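Local structure of Glp_546_48378_50642 (Giardia intestinalis, 2QVW) at residues G89-R101 and L306-R320. The protein cleaves double-stranded RNA in the RNA interference pathway, producing small interfering RNAs of 21 to 23 base pairs that direct destruction of matching RNAs. Numbering follows the deposited sequence.
With MN (manganese (II) ion), chain I.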
ATOM      1  N   GLY A  89      -1.600 -18.709 -18.212  1.00 35.34           N
ATOM      2  CA  GLY A  89      -2.025 -17.447 -17.629  1.00 35.75           C
ATOM      3  C   GLY A  89      -2.754 -16.510 -18.570  1.00 36.05           C
ATOM      4  O   GLY A  89      -3.787 -15.962 -18.214  1.00 36.14           O
ATOM      5  N   ALA A  90      -2.214 -16.338 -19.772  1.00 36.34           N
ATOM      6  CA  ALA A  90      -2.797 -15.448 -20.764  1.00 36.88           C
ATOM      7  C   ALA A  90      -4.054 -15.999 -21.419  1.00 37.04           C
ATOM      8  O   ALA A  90      -4.577 -15.392 -22.359  1.00 37.17           O
ATOM      9  CB  ALA A  90      -1.766 -15.119 -21.829  1.00 37.30           C
ATOM     10  N   THR A  91      -4.538 -17.144 -20.933  1.00 37.17           N
ATOM     11  CA  THR A  91      -5.748 -17.763 -21.482  1.00 37.43           C
ATOM     12  C   THR A  91      -6.894 -17.505 -20.527  1.00 37.70           C
ATOM     13  O   THR A  91      -8.048 -17.776 -20.841  1.00 37.92           O
ATOM     14  CB  THR A  91      -5.592 -19.279 -21.644  1.00 37.42           C
ATOM     15  OG1 THR A  91      -5.409 -19.879 -20.355  1.00 37.84           O
ATOM     16  CG2 THR A  91      -4.403 -19.600 -22.528  1.00 37.25           C
ATOM     17  N   MET A  92      -6.547 -16.981 -19.358  1.00 37.79           N
ATOM     18  CA  MET A  92      -7.504 -16.646 -18.313  1.00 37.96           C
ATOM     19  C   MET A  92      -8.750 -15.934 -18.802  1.00 37.89           C
ATOM     20  O   MET A  92      -8.672 -15.000 -19.600  1.00 38.05           O
ATOM     21  CB  MET A  92      -6.862 -15.730 -17.295  1.00 38.13           C
ATOM     22  CG  MET A  92      -5.914 -16.363 -16.326  1.00 38.26           C
ATOM     23  SD  MET A  92      -5.372 -15.072 -15.189  1.00 37.77           S
ATOM     24  CE  MET A  92      -6.886 -14.692 -14.322  1.00 37.12           C
ATOM     25  N   PRO A  93      -9.925 -16.367 -18.327  1.00 37.62           N
ATOM     26  CA  PRO A  93     -11.149 -15.694 -18.765  1.00 37.63           C
ATOM     27  C   PRO A  93     -11.171 -14.390 -17.972  1.00 37.68           C
ATOM     28  O   PRO A  93     -10.652 -14.344 -16.854  1.00 38.09           O
ATOM     29  CB  PRO A  93     -12.250 -16.672 -18.354  1.00 37.70           C
ATOM     30  CG  PRO A  93     -11.662 -17.375 -17.176  1.00 37.42           C
ATOM     31  CD  PRO A  93     -10.231 -17.602 -17.587  1.00 37.49           C
ATOM     32  N   HIS A  94     -11.746 -13.334 -18.534  1.00 37.66           N
ATOM     33  CA  HIS A  94     -11.762 -12.037 -17.857  1.00 37.70           C
ATOM     34  C   HIS A  94     -12.300 -12.031 -16.428  1.00 37.57           C
ATOM     35  O   HIS A  94     -11.770 -11.328 -15.573  1.00 37.48           O
ATOM     36  CB  HIS A  94     -12.550 -11.025 -18.694  1.00 37.95           C
ATOM     37  CG  HIS A  94     -11.950 -10.753 -20.037  1.00 38.48           C
ATOM     38  ND1 HIS A  94     -12.472  -9.822 -20.910  1.00 39.71           N
ATOM     39  CD2 HIS A  94     -10.870 -11.287 -20.655  1.00 38.78           C
ATOM     40  CE1 HIS A  94     -11.736  -9.793 -22.006  1.00 39.88           C
ATOM     41  NE2 HIS A  94     -10.759 -10.673 -21.876  1.00 39.52           N
ATOM     42  N   ASN A  95     -13.349 -12.810 -16.180  1.00 37.66           N
ATOM     43  CA  ASN A  95     -13.980 -12.882 -14.861  1.00 38.11           C
ATOM     44  C   ASN A  95     -13.032 -13.271 -13.733  1.00 37.84           C
ATOM     45  O   ASN A  95     -13.368 -13.158 -12.555  1.00 37.82           O
ATOM     46  CB  ASN A  95     -15.135 -13.878 -14.893  1.00 38.58           C
ATOM     47  CG  ASN A  95     -14.675 -15.285 -15.174  1.00 40.28           C
ATOM     48  OD1 ASN A  95     -14.185 -15.577 -16.261  1.00 42.18           O
ATOM     49  ND2 ASN A  95     -14.816 -16.164 -14.190  1.00 41.33           N
ATOM     50  N   GLU A  96     -11.847 -13.735 -14.097  1.00 37.70           N
ATOM     51  CA  GLU A  96     -10.876 -14.155 -13.108  1.00 37.78           C
ATOM     52  C   GLU A  96      -9.778 -13.150 -12.797  1.00 37.43           C
ATOM     53  O   GLU A  96      -8.739 -13.518 -12.252  1.00 37.61           O
ATOM     54  CB  GLU A  96     -10.244 -15.465 -13.536  1.00 37.87           C
ATOM     55  CG  GLU A  96     -10.884 -16.659 -12.915  1.00 40.60           C
ATOM     56  CD  GLU A  96     -10.210 -17.924 -13.332  1.00 44.13           C
ATOM     57  OE1 GLU A  96     -10.424 -18.341 -14.487  1.00 45.26           O
ATOM     58  OE2 GLU A  96      -9.456 -18.491 -12.516  1.00 45.37           O
ATOM     59  N   TYR A  97      -9.998 -11.888 -13.147  1.00 36.94           N
ATOM     60  CA  TYR A  97      -9.022 -10.846 -12.860  1.00 36.35           C
ATOM     61  C   TYR A  97      -9.575 -10.009 -11.707  1.00 36.39           C
ATOM     62  O   TYR A  97     -10.766 -10.078 -11.396  1.00 36.43           O
ATOM     63  CB  TYR A  97      -8.781  -9.954 -14.084  1.00 36.08           C
ATOM     64  CG  TYR A  97      -8.104 -10.632 -15.259  1.00 35.34           C
ATOM     65  CD1 TYR A  97      -8.783 -11.568 -16.036  1.00 34.88           C
ATOM     66  CD2 TYR A  97      -6.783 -10.341 -15.588  1.00 35.20           C
ATOM     67  CE1 TYR A  97      -8.161 -12.200 -17.111  1.00 35.09           C
ATOM     68  CE2 TYR A  97      -6.149 -10.965 -16.658  1.00 35.02           C
ATOM     69  CZ  TYR A  97      -6.838 -11.898 -17.419  1.00 35.26           C
ATOM     70  OH  TYR A  97      -6.199 -12.543 -18.468  1.00 35.89           O
ATOM     71  N   THR A  98      -8.709  -9.223 -11.077  1.00 36.33           N
ATOM     72  CA  THR A  98      -9.124  -8.386  -9.963  1.00 36.34           C
ATOM     73  C   THR A  98      -9.954  -7.216 -10.480  1.00 36.73           C
ATOM     74  O   THR A  98     -10.747  -6.623  -9.743  1.00 36.69           O
ATOM     75  CB  THR A  98      -7.914  -7.853  -9.200  1.00 36.12           C
ATOM     76  OG1 THR A  98      -7.084  -8.954  -8.811  1.00 35.70           O
ATOM     77  CG2 THR A  98      -8.364  -7.099  -7.959  1.00 35.91           C
ATOM     78  N   PHE A  99      -9.759  -6.888 -11.750  1.00 37.11           N
ATOM     79  CA  PHE A  99     -10.501  -5.819 -12.382  1.00 37.51           C
ATOM     80  C   PHE A  99     -10.932  -6.300 -13.750  1.00 38.28           C
ATOM     81  O   PHE A  99     -10.419  -5.839 -14.757  1.00 38.17           O
ATOM     82  CB  PHE A  99      -9.623  -4.586 -12.506  1.00 37.27           C
ATOM     83  CG  PHE A  99      -9.126  -4.079 -11.189  1.00 36.28           C
ATOM     84  CD1 PHE A  99      -9.983  -3.422 -10.312  1.00 35.52           C
ATOM     85  CD2 PHE A  99      -7.809  -4.300 -10.801  1.00 35.50           C
ATOM     86  CE1 PHE A  99      -9.529  -2.996  -9.063  1.00 35.03           C
ATOM     87  CE2 PHE A  99      -7.349  -3.881  -9.562  1.00 35.23           C
ATOM     88  CZ  PHE A  99      -8.207  -3.230  -8.692  1.00 34.94           C
ATOM     89  N   PRO A 100     -11.886  -7.245 -13.792  1.00 39.10           N
ATOM     90  CA  PRO A 100     -12.418  -7.825 -15.025  1.00 40.01           C
ATOM     91  C   PRO A 100     -12.988  -6.812 -16.015  1.00 41.18           C
ATOM     92  O   PRO A 100     -13.261  -7.145 -17.165  1.00 41.17           O
ATOM     93  CB  PRO A 100     -13.474  -8.803 -14.511  1.00 39.82           C
ATOM     94  CG  PRO A 100     -13.940  -8.165 -13.253  1.00 39.30           C
ATOM     95  CD  PRO A 100     -12.636  -7.753 -12.629  1.00 38.98           C
ATOM     96  N   ARG A 101     -13.157  -5.575 -15.577  1.00 42.67           N
ATOM     97  CA  ARG A 101     -13.699  -4.542 -16.447  1.00 44.30           C
ATOM     98  C   ARG A 101     -12.594  -3.693 -17.061  1.00 44.93           C
ATOM     99  O   ARG A 101     -12.861  -2.811 -17.876  1.00 45.15           O
ATOM    100  CB  ARG A 101     -14.649  -3.654 -15.659  1.00 44.64           C
ATOM    101  CG  ARG A 101     -15.882  -4.365 -15.153  1.00 46.60           C
ATOM    102  CD  ARG A 101     -16.529  -3.526 -14.066  1.00 49.72           C
ATOM    103  NE  ARG A 101     -16.502  -2.103 -14.408  1.00 51.93           N
ATOM    104  CZ  ARG A 101     -16.909  -1.127 -13.602  1.00 53.38           C
ATOM    105  NH1 ARG A 101     -17.381  -1.410 -12.396  1.00 53.67           N
ATOM    106  NH2 ARG A 101     -16.840   0.136 -14.003  1.00 54.01           N
ATOM    107  N   LEU A 306      -9.236   0.272  -5.093  1.00 27.29           N
ATOM    108  CA  LEU A 306     -10.290   0.188  -6.099  1.00 27.89           C
ATOM    109  C   LEU A 306     -11.321  -0.912  -5.865  1.00 28.55           C
ATOM    110  O   LEU A 306     -12.435  -0.836  -6.378  1.00 28.76           O
ATOM    111  CB  LEU A 306      -9.671   0.025  -7.483  1.00 27.85           C
ATOM    112  CG  LEU A 306      -8.857   1.230  -7.932  1.00 28.03           C
ATOM    113  CD1 LEU A 306      -8.104   0.895  -9.183  1.00 28.75           C
ATOM    114  CD2 LEU A 306      -9.780   2.408  -8.166  1.00 28.43           C
ATOM    115  N   ARG A 307     -10.955  -1.938  -5.106  1.00 29.52           N
ATOM    116  CA  ARG A 307     -11.879  -3.024  -4.815  1.00 30.78           C
ATOM    117  C   ARG A 307     -12.467  -2.788  -3.445  1.00 31.89           C
ATOM    118  O   ARG A 307     -12.044  -3.375  -2.453  1.00 32.23           O
ATOM    119  CB  ARG A 307     -11.170  -4.370  -4.865  1.00 30.63           C
ATOM    120  CG  ARG A 307     -10.882  -4.851  -6.284  1.00 31.48           C
ATOM    121  CD  ARG A 307     -12.171  -4.908  -7.117  1.00 33.17           C
ATOM    122  NE  ARG A 307     -13.175  -5.785  -6.516  1.00 34.70           N
ATOM    123  CZ  ARG A 307     -13.335  -7.066  -6.831  1.00 35.86           C
ATOM    124  NH1 ARG A 307     -12.563  -7.624  -7.752  1.00 36.99           N
ATOM    125  NH2 ARG A 307     -14.253  -7.797  -6.207  1.00 36.58           N
ATOM    126  N   LEU A 308     -13.456  -1.908  -3.418  1.00 33.30           N
ATOM    127  CA  LEU A 308     -14.135  -1.518  -2.197  1.00 34.64           C
ATOM    128  C   LEU A 308     -14.944  -2.640  -1.547  1.00 36.13           C
ATOM    129  O   LEU A 308     -15.262  -2.573  -0.364  1.00 35.98           O
ATOM    130  CB  LEU A 308     -15.026  -0.315  -2.507  1.00 34.19           C
ATOM    131  CG  LEU A 308     -14.358   0.735  -3.409  1.00 33.55           C
ATOM    132  CD1 LEU A 308     -15.288   1.898  -3.601  1.00 33.34           C
ATOM    133  CD2 LEU A 308     -13.062   1.222  -2.802  1.00 32.35           C
ATOM    134  N   ASP A 309     -15.268  -3.670  -2.322  1.00 38.25           N
ATOM    135  CA  ASP A 309     -16.039  -4.809  -1.825  1.00 40.35           C
ATOM    136  C   ASP A 309     -15.142  -6.033  -1.709  1.00 41.62           C
ATOM    137  O   ASP A 309     -14.118  -6.138  -2.382  1.00 41.34           O
ATOM    138  CB  ASP A 309     -17.187  -5.126  -2.775  1.00 40.44           C
ATOM    139  CG  ASP A 309     -16.697  -5.622  -4.112  1.00 42.36           C
ATOM    140  OD1 ASP A 309     -15.942  -4.886  -4.785  1.00 43.54           O
ATOM    141  OD2 ASP A 309     -17.059  -6.753  -4.489  1.00 43.94           O
ATOM    142  N   GLN A 310     -15.541  -6.963  -0.855  1.00 43.82           N
ATOM    143  CA  GLN A 310     -14.784  -8.187  -0.628  1.00 46.11           C
ATOM    144  C   GLN A 310     -14.999  -9.199  -1.748  1.00 47.37           C
ATOM    145  O   GLN A 310     -15.897  -9.045  -2.572  1.00 47.52           O
ATOM    146  CB  GLN A 310     -15.207  -8.786   0.707  1.00 46.31           C
ATOM    147  CG  GLN A 310     -16.717  -8.776   0.905  1.00 47.96           C
ATOM    148  CD  GLN A 310     -17.137  -9.299   2.263  1.00 51.13           C
ATOM    149  OE1 GLN A 310     -16.644  -8.843   3.296  1.00 52.98           O
ATOM    150  NE2 GLN A 310     -18.056 -10.256   2.270  1.00 52.02           N
ATOM    151  N   GLY A 311     -14.164 -10.231  -1.777  1.00 49.16           N
ATOM    152  CA  GLY A 311     -14.290 -11.255  -2.801  1.00 51.46           C
ATOM    153  C   GLY A 311     -15.647 -11.925  -2.726  1.00 52.94           C
ATOM    154  O   GLY A 311     -16.349 -11.799  -1.717  1.00 53.27           O
ATOM    155  N   ARG A 312     -16.032 -12.633  -3.781  1.00 54.13           N
ATOM    156  CA  ARG A 312     -17.326 -13.295  -3.766  1.00 55.40           C
ATOM    157  C   ARG A 312     -17.208 -14.802  -3.578  1.00 55.10           C
ATOM    158  O   ARG A 312     -17.035 -15.541  -4.549  1.00 55.22           O
ATOM    159  CB  ARG A 312     -18.108 -12.995  -5.049  1.00 55.67           C
ATOM    160  CG  ARG A 312     -19.538 -13.542  -5.009  1.00 58.09           C
ATOM    161  CD  ARG A 312     -20.426 -13.034  -6.148  1.00 60.99           C
ATOM    162  NE  ARG A 312     -20.908 -11.663  -5.958  1.00 64.66           N
ATOM    163  CZ  ARG A 312     -20.174 -10.567  -6.132  1.00 65.94           C
ATOM    164  NH1 ARG A 312     -18.902 -10.658  -6.505  1.00 66.71           N
ATOM    165  NH2 ARG A 312     -20.719  -9.375  -5.944  1.00 66.85           N
ATOM    166  N   GLY A 313     -17.319 -15.238  -2.322  1.00 54.79           N
ATOM    167  CA  GLY A 313     -17.230 -16.649  -1.994  1.00 53.98           C
ATOM    168  C   GLY A 313     -16.025 -17.288  -2.647  1.00 53.29           C
ATOM    169  O   GLY A 313     -14.972 -17.447  -2.031  1.00 53.35           O
ATOM    170  N   ARG A 314     -16.188 -17.659  -3.910  1.00 52.18           N
ATOM    171  CA  ARG A 314     -15.117 -18.269  -4.673  1.00 51.28           C
ATOM    172  C   ARG A 314     -13.825 -17.495  -4.446  1.00 49.70           C
ATOM    173  O   ARG A 314     -12.771 -18.083  -4.223  1.00 49.96           O
ATOM    174  CB  ARG A 314     -15.470 -18.260  -6.159  1.00 51.88           C
ATOM    175  CG  ARG A 314     -15.723 -16.873  -6.717  1.00 54.19           C
ATOM    176  CD  ARG A 314     -16.030 -16.944  -8.190  1.00 57.84           C
ATOM    177  NE  ARG A 314     -15.040 -17.752  -8.888  1.00 60.98           N
ATOM    178  CZ  ARG A 314     -15.045 -17.974 -10.198  1.00 63.02           C
ATOM    179  NH1 ARG A 314     -15.993 -17.441 -10.958  1.00 63.87           N
ATOM    180  NH2 ARG A 314     -14.106 -18.737 -10.748  1.00 63.99           N
ATOM    181  N   GLY A 315     -13.916 -16.171  -4.501  1.00 47.74           N
ATOM    182  CA  GLY A 315     -12.742 -15.347  -4.305  1.00 45.20           C
ATOM    183  C   GLY A 315     -12.866 -13.966  -4.916  1.00 43.51           C
ATOM    184  O   GLY A 315     -13.887 -13.609  -5.494  1.00 43.59           O
ATOM    185  N   LEU A 316     -11.806 -13.181  -4.782  1.00 41.99           N
ATOM    186  CA  LEU A 316     -11.782 -11.831  -5.320  1.00 40.39           C
ATOM    187  C   LEU A 316     -11.478 -11.891  -6.807  1.00 39.67           C
ATOM    188  O   LEU A 316     -12.263 -11.431  -7.636  1.00 39.60           O
ATOM    189  CB  LEU A 316     -10.707 -10.999  -4.611  1.00 40.22           C
ATOM    190  CG  LEU A 316     -10.733  -9.487  -4.841  1.00 39.12           C
ATOM    191  CD1 LEU A 316     -12.064  -8.916  -4.383  1.00 38.88           C
ATOM    192  CD2 LEU A 316      -9.599  -8.847  -4.083  1.00 38.22           C
ATOM    193  N   ALA A 317     -10.323 -12.456  -7.132  1.00 38.73           N
ATOM    194  CA  ALA A 317      -9.898 -12.593  -8.512  1.00 37.82           C
ATOM    195  C   ALA A 317      -9.908 -14.074  -8.861  1.00 37.13           C
ATOM    196  O   ALA A 317      -8.853 -14.714  -8.915  1.00 37.07           O
ATOM    197  CB  ALA A 317      -8.505 -12.026  -8.679  1.00 37.89           C
ATOM    198  N   GLY A 318     -11.102 -14.609  -9.101  1.00 36.50           N
ATOM    199  CA  GLY A 318     -11.233 -16.016  -9.412  1.00 35.93           C
ATOM    200  C   GLY A 318     -11.525 -16.718  -8.108  1.00 35.40           C
ATOM    201  O   GLY A 318     -12.494 -16.372  -7.433  1.00 35.33           O
ATOM    202  N   TRP A 319     -10.692 -17.689  -7.742  1.00 34.97           N
ATOM    203  CA  TRP A 319     -10.884 -18.422  -6.494  1.00 34.74           C
ATOM    204  C   TRP A 319      -9.921 -17.867  -5.474  1.00 34.15           C
ATOM    205  O   TRP A 319     -10.078 -18.063  -4.270  1.00 34.12           O
ATOM    206  CB  TRP A 319     -10.603 -19.911  -6.686  1.00 35.32           C
ATOM    207  CG  TRP A 319     -11.499 -20.571  -7.691  1.00 36.91           C
ATOM    208  CD1 TRP A 319     -11.502 -20.374  -9.044  1.00 37.77           C
ATOM    209  CD2 TRP A 319     -12.544 -21.515  -7.421  1.00 37.46           C
ATOM    210  NE1 TRP A 319     -12.484 -21.139  -9.634  1.00 37.50           N
ATOM    211  CE2 TRP A 319     -13.138 -21.847  -8.661  1.00 37.43           C
ATOM    212  CE3 TRP A 319     -13.035 -22.114  -6.257  1.00 37.99           C
ATOM    213  CZ2 TRP A 319     -14.202 -22.752  -8.762  1.00 37.83           C
ATOM    214  CZ3 TRP A 319     -14.092 -23.012  -6.360  1.00 39.14           C
ATOM    215  CH2 TRP A 319     -14.661 -23.323  -7.603  1.00 38.67           C
ATOM    216  N   ARG A 320      -8.930 -17.147  -5.978  1.00 33.40           N
ATOM    217  CA  ARG A 320      -7.897 -16.557  -5.142  1.00 32.45           C
ATOM    218  C   ARG A 320      -8.220 -15.175  -4.570  1.00 31.97           C
ATOM    219  O   ARG A 320      -8.919 -14.371  -5.191  1.00 31.82           O
ATOM    220  CB  ARG A 320      -6.605 -16.493  -5.945  1.00 32.30           C
ATOM    221  CG  ARG A 320      -6.791 -15.902  -7.317  1.00 32.00           C
ATOM    222  CD  ARG A 320      -5.472 -15.787  -8.050  1.00 32.82           C
ATOM    223  NE  ARG A 320      -5.668 -15.081  -9.306  1.00 33.63           N
ATOM    224  CZ  ARG A 320      -6.342 -15.587 -10.330  1.00 33.98           C
ATOM    225  NH1 ARG A 320      -6.868 -16.804 -10.238  1.00 33.97           N
ATOM    226  NH2 ARG A 320      -6.512 -14.871 -11.431  1.00 34.13           N
TER
HETATM  227 MN    MN I 759      -9.907 -12.103 -23.601  1.00 49.60          MN
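Glu96 and Thr98 run beside Gly318 and Ala317, with Glu96 CA 4.2 Å from Gly318 CA and Thr98 CA 4.5 Å from Ala317 CA. The one hydrogen bond between the segments goes from Arg307 NH1 to Thr98 O, 2.9 Å at 153°. The oxygen lies near the guanidinium plane, while the donor is tilted 29° from the carbonyl plane. Bends at chi2 and chi3 fold the arginine back, and NH2 makes a weak bond to Asp309 OD2. Phe99 CE1 meets Leu306 CB at 3.4 Å and also packs on Arg307 CG. Thr98 OG1 faces Ala317 CB, and its hydrogen-bonding partners are Tyr299 and Asp276. The Glu96 chain reaches past Gly318, CG lying 3.6 Å from its CA. Its OE2 forms a long salt bridge with Arg320 NH1, 3.8 Å, the carboxylate and guanidinium planes 55° apart; Lys272 is the stronger partner. Phe99 also touches helices 267-284 and 295-306. His94 NE2 binds a manganese ion at 2.4 Å, but His94 takes no part in the contact between the segments. This is a buried loop-to-loop interface. It joins the N-terminal domain to the connection that leads from helix 295-306 into edge strand 320-322 of the six-stranded antiparallel sheet.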